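Local coordinates for protein carboxypeptidase A (Helicoverpa armigera, PDB 1JQG) that probably acts as a zinc-dependent metallocarboxypeptidase of the M14 family, removing C-terminal residues from peptides, and is seen here in its pro-protein form, at residues Leu116-Val127 against Trp185-His196. Numbering follows the deposited sequence.
Sequences LSFDKIHSYEEV and WVTLPATLYAIH
Phe118 reaches across to helix 187-200 and packs its ring against both Tyr193 and His196, forming an aromatic cluster. Tyr193 CD1 lies over one face, 3.6 Å from Phe118 CZ, the two ring planes inclined at 55°. The Phe118 edge meets the face of His196 in a T-shaped pair, CE1 standing 3.9 Å from His196 CG. With chi1 at 170°, His196 CG points away from the backbone N, which turns the imidazole face to the phenyl, while its CB and Leu192 O sit at the Phe118 rim. Were Phe118 an alanine, the contact with Tyr193 and the edge-to-face partner of His196 would probably both be lost, opening a gap beside helix 187-200. Further along, Leu188 CD2 packs 3.7 Å from Val127 CG2, and Leu192 CD2 touches both Leu116 CD1 and His122 CD2. The His122 imidazole is pinned across the loop by a nearly straight bond from NE2 to Ser117 O (2.8 Å), in its ring plane. Ile121 CG2 leans on Trp185 CE3 at 3.9 Å; the indole NE1 is hydrogen-bonded to Thr227 OG1. Helix 187-200 follows zinc ligands His181 and Glu184, and with no hydrogen bond between the two segments, apolar and aromatic packing alone joins it to the loop leading into helix 124-137.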
loop_
_atom_site.group_PDB
_atom_site.type_symbol
_atom_site.label_atom_id
_atom_site.label_comp_id
_atom_site.label_asym_id
_atom_site.label_seq_id
_atom_site.Cartn_x
_atom_site.Cartn_y
_atom_site.Cartn_z
ATOM N N LEU A 116 9.464 8.808 16.769
ATOM C CA LEU A 116 9.932 8.607 15.405
ATOM C C LEU A 116 9.768 9.874 14.582
ATOM O O LEU A 116 8.656 10.354 14.464
ATOM C CB LEU A 116 9.181 7.453 14.751
ATOM C CG LEU A 116 9.387 6.050 15.341
ATOM C CD1 LEU A 116 8.686 5.014 14.488
ATOM C CD2 LEU A 116 10.838 5.589 15.494
ATOM N N SER A 117 10.862 10.406 14.045
ATOM C CA SER A 117 10.860 11.610 13.235
ATOM C C SER A 117 10.381 11.332 11.815
ATOM O O SER A 117 10.210 10.170 11.436
ATOM C CB SER A 117 12.275 12.198 13.221
ATOM O OG SER A 117 12.611 12.760 14.487
ATOM N N PHE A 118 10.205 12.414 11.027
ATOM C CA PHE A 118 9.822 12.248 9.632
ATOM C C PHE A 118 10.963 12.636 8.685
ATOM O O PHE A 118 10.753 13.127 7.579
ATOM C CB PHE A 118 8.558 13.023 9.304
ATOM C CG PHE A 118 7.402 12.677 10.191
ATOM C CD1 PHE A 118 7.093 13.380 11.328
ATOM C CD2 PHE A 118 6.628 11.566 9.832
ATOM C CE1 PHE A 118 6.017 12.998 12.117
ATOM C CE2 PHE A 118 5.554 11.184 10.614
ATOM C CZ PHE A 118 5.252 11.901 11.754
ATOM N N ASP A 119 12.201 12.290 9.081
ATOM C CA ASP A 119 13.356 12.561 8.225
ATOM C C ASP A 119 14.134 11.291 7.859
ATOM O O ASP A 119 15.263 11.319 7.328
ATOM C CB ASP A 119 14.274 13.578 8.901
ATOM C CG ASP A 119 14.829 13.056 10.222
ATOM O OD1 ASP A 119 15.794 13.669 10.685
ATOM O OD2 ASP A 119 14.323 12.058 10.787
ATOM N N LYS A 120 13.531 10.123 8.133
ATOM C CA LYS A 120 14.137 8.870 7.717
ATOM C C LYS A 120 13.142 7.724 7.700
ATOM O O LYS A 120 12.047 7.887 8.213
ATOM C CB LYS A 120 15.330 8.513 8.615
ATOM C CG LYS A 120 14.946 8.102 10.050
ATOM C CD LYS A 120 16.176 7.559 10.753
ATOM C CE LYS A 120 15.815 6.859 12.051
ATOM N NZ LYS A 120 15.526 5.410 11.746
ATOM N N ILE A 121 13.515 6.584 7.143
ATOM C CA ILE A 121 12.656 5.416 7.048
ATOM C C ILE A 121 12.971 4.573 8.293
ATOM O O ILE A 121 14.131 4.325 8.632
ATOM C CB ILE A 121 12.887 4.603 5.768
ATOM C CG1 ILE A 121 12.555 5.397 4.490
ATOM C CG2 ILE A 121 12.107 3.312 5.660
ATOM C CD1 ILE A 121 11.150 5.951 4.473
ATOM N N HIS A 122 11.918 4.103 8.952
ATOM C CA HIS A 122 12.067 3.303 10.159
ATOM C C HIS A 122 11.809 1.823 9.893
ATOM O O HIS A 122 10.873 1.433 9.193
ATOM C CB HIS A 122 11.064 3.814 11.233
ATOM C CG HIS A 122 11.201 5.286 11.481
ATOM N ND1 HIS A 122 12.210 5.847 12.259
ATOM C CD2 HIS A 122 10.455 6.323 11.023
ATOM C CE1 HIS A 122 12.058 7.169 12.264
ATOM N NE2 HIS A 122 10.997 7.485 11.525
ATOM N N SER A 123 12.595 0.962 10.508
ATOM C CA SER A 123 12.482 -0.475 10.335
ATOM C C SER A 123 11.331 -1.044 11.144
ATOM O O SER A 123 10.678 -0.355 11.949
ATOM C CB SER A 123 13.790 -1.166 10.752
ATOM O OG SER A 123 14.013 -0.980 12.135
ATOM N N TYR A 124 11.071 -2.351 10.943
ATOM C CA TYR A 124 9.967 -3.012 11.619
ATOM C C TYR A 124 10.199 -2.944 13.126
ATOM O O TYR A 124 9.272 -2.680 13.905
ATOM C CB TYR A 124 9.852 -4.475 11.131
ATOM C CG TYR A 124 9.208 -5.395 12.178
ATOM C CD1 TYR A 124 7.843 -5.341 12.446
ATOM C CD2 TYR A 124 9.998 -6.271 12.912
ATOM C CE1 TYR A 124 7.275 -6.132 13.420
ATOM C CE2 TYR A 124 9.436 -7.089 13.873
ATOM C CZ TYR A 124 8.069 -7.016 14.128
ATOM O OH TYR A 124 7.510 -7.807 15.099
ATOM N N GLU A 125 11.424 -3.217 13.548
ATOM C CA GLU A 125 11.793 -3.238 14.965
ATOM C C GLU A 125 11.555 -1.883 15.623
ATOM O O GLU A 125 11.082 -1.869 16.744
ATOM C CB GLU A 125 13.256 -3.654 15.133
ATOM C CG GLU A 125 13.604 -5.037 14.653
ATOM C CD GLU A 125 13.673 -5.213 13.143
ATOM O OE1 GLU A 125 13.786 -4.168 12.457
ATOM O OE2 GLU A 125 13.612 -6.381 12.675
ATOM N N GLU A 126 11.913 -0.787 14.931
ATOM C CA GLU A 126 11.763 0.548 15.458
ATOM C C GLU A 126 10.296 0.934 15.596
ATOM O O GLU A 126 9.888 1.515 16.584
ATOM C CB GLU A 126 12.484 1.628 14.626
ATOM C CG GLU A 126 13.961 1.312 14.400
ATOM C CD GLU A 126 14.662 2.366 13.580
ATOM O OE1 GLU A 126 15.051 3.401 14.177
ATOM O OE2 GLU A 126 14.810 2.159 12.357
ATOM N N VAL A 127 9.461 0.499 14.663
ATOM C CA VAL A 127 8.014 0.761 14.688
ATOM C C VAL A 127 7.362 -0.054 15.794
ATOM O O VAL A 127 6.538 0.397 16.551
ATOM C CB VAL A 127 7.328 0.479 13.348
ATOM C CG1 VAL A 127 5.809 0.659 13.459
ATOM C CG2 VAL A 127 7.875 1.388 12.265
ATOM N N TRP A 185 7.519 1.571 0.637
ATOM C CA TRP A 185 8.030 2.178 1.840
ATOM C C TRP A 185 7.430 3.503 2.202
ATOM O O TRP A 185 7.180 3.815 3.354
ATOM C CB TRP A 185 9.562 2.354 1.767
ATOM C CG TRP A 185 10.316 1.064 1.902
ATOM C CD1 TRP A 185 9.812 -0.209 1.920
ATOM C CD2 TRP A 185 11.740 0.925 2.034
ATOM N NE1 TRP A 185 10.847 -1.124 2.054
ATOM C CE2 TRP A 185 12.028 -0.452 2.112
ATOM C CE3 TRP A 185 12.803 1.852 2.078
ATOM C CZ2 TRP A 185 13.326 -0.918 2.246
ATOM C CZ3 TRP A 185 14.096 1.364 2.213
ATOM C CH2 TRP A 185 14.344 -0.002 2.291
ATOM N N VAL A 186 7.042 4.295 1.221
ATOM C CA VAL A 186 6.416 5.585 1.434
ATOM C C VAL A 186 5.044 5.502 2.113
ATOM O O VAL A 186 4.517 6.531 2.539
ATOM C CB VAL A 186 6.357 6.373 0.106
ATOM C CG1 VAL A 186 5.282 5.912 -0.874
ATOM C CG2 VAL A 186 6.200 7.865 0.402
ATOM N N THR A 187 4.462 4.302 2.277
ATOM C CA THR A 187 3.175 4.146 2.921
ATOM C C THR A 187 3.254 4.248 4.440
ATOM O O THR A 187 2.232 4.653 5.083
ATOM C CB THR A 187 2.467 2.841 2.546
ATOM O OG1 THR A 187 3.213 1.699 2.983
ATOM C CG2 THR A 187 2.253 2.813 1.042
ATOM N N LEU A 188 4.385 3.874 5.026
ATOM C CA LEU A 188 4.589 3.878 6.464
ATOM C C LEU A 188 4.586 5.262 7.070
ATOM O O LEU A 188 3.799 5.612 7.973
ATOM C CB LEU A 188 5.866 3.119 6.855
ATOM C CG LEU A 188 6.149 3.024 8.373
ATOM C CD1 LEU A 188 5.063 2.300 9.178
ATOM C CD2 LEU A 188 7.466 2.342 8.709
ATOM N N PRO A 189 5.317 6.226 6.497
ATOM C CA PRO A 189 5.258 7.612 6.944
ATOM C C PRO A 189 3.847 8.147 7.042
ATOM O O PRO A 189 3.473 9.041 7.825
ATOM C CB PRO A 189 6.102 8.343 5.895
ATOM C CG PRO A 189 7.077 7.305 5.416
ATOM C CD PRO A 189 6.261 6.044 5.364
ATOM N N ALA A 190 2.995 7.809 6.043
ATOM C CA ALA A 190 1.621 8.295 6.012
ATOM C C ALA A 190 0.813 7.839 7.216
ATOM O O ALA A 190 0.137 8.595 7.909
ATOM C CB ALA A 190 0.937 7.799 4.757
ATOM N N THR A 191 0.907 6.558 7.559
ATOM C CA THR A 191 0.205 5.977 8.691
ATOM C C THR A 191 0.828 6.392 10.005
ATOM O O THR A 191 0.246 6.426 11.090
ATOM C CB THR A 191 0.194 4.426 8.535
ATOM O OG1 THR A 191 -0.943 3.794 9.108
ATOM C CG2 THR A 191 1.490 3.816 9.031
ATOM N N LEU A 192 2.109 6.737 9.996
ATOM C CA LEU A 192 2.841 7.172 11.170
ATOM C C LEU A 192 2.494 8.608 11.506
ATOM O O LEU A 192 2.570 9.148 12.625
ATOM C CB LEU A 192 4.357 7.003 10.891
ATOM C CG LEU A 192 5.135 5.933 11.687
ATOM C CD1 LEU A 192 4.333 4.685 11.874
ATOM C CD2 LEU A 192 6.450 5.660 10.987
ATOM N N TYR A 193 2.152 9.382 10.472
ATOM C CA TYR A 193 1.816 10.790 10.671
ATOM C C TYR A 193 0.465 10.861 11.342
ATOM O O TYR A 193 0.256 11.703 12.220
ATOM C CB TYR A 193 1.832 11.535 9.329
ATOM C CG TYR A 193 1.853 13.038 9.444
ATOM C CD1 TYR A 193 3.076 13.716 9.505
ATOM C CD2 TYR A 193 0.693 13.778 9.502
ATOM C CE1 TYR A 193 3.111 15.107 9.615
ATOM C CE2 TYR A 193 0.730 15.151 9.599
ATOM C CZ TYR A 193 1.934 15.807 9.671
ATOM O OH TYR A 193 1.916 17.173 9.781
ATOM N N ALA A 194 -0.432 9.956 10.931
ATOM C CA ALA A 194 -1.766 9.867 11.530
ATOM C C ALA A 194 -1.732 9.603 13.034
ATOM O O ALA A 194 -2.551 10.067 13.844
ATOM C CB ALA A 194 -2.589 8.818 10.823
ATOM N N ILE A 195 -0.804 8.762 13.487
ATOM C CA ILE A 195 -0.558 8.509 14.901
ATOM C C ILE A 195 -0.035 9.777 15.573
ATOM O O ILE A 195 -0.348 10.068 16.740
ATOM C CB ILE A 195 0.466 7.361 15.063
ATOM C CG1 ILE A 195 -0.144 6.040 14.585
ATOM C CG2 ILE A 195 0.917 7.228 16.490
ATOM C CD1 ILE A 195 0.787 4.844 14.541
ATOM N N HIS A 196 0.824 10.522 14.834
ATOM C CA HIS A 196 1.465 11.705 15.377
ATOM C C HIS A 196 0.449 12.797 15.640
ATOM O O HIS A 196 0.477 13.496 16.644
ATOM C CB HIS A 196 2.622 12.136 14.478
ATOM C CG HIS A 196 3.217 13.476 14.790
ATOM N ND1 HIS A 196 2.930 14.679 14.171
ATOM C CD2 HIS A 196 4.135 13.748 15.740
ATOM C CE1 HIS A 196 3.641 15.639 14.730
ATOM N NE2 HIS A 196 4.368 15.100 15.684
#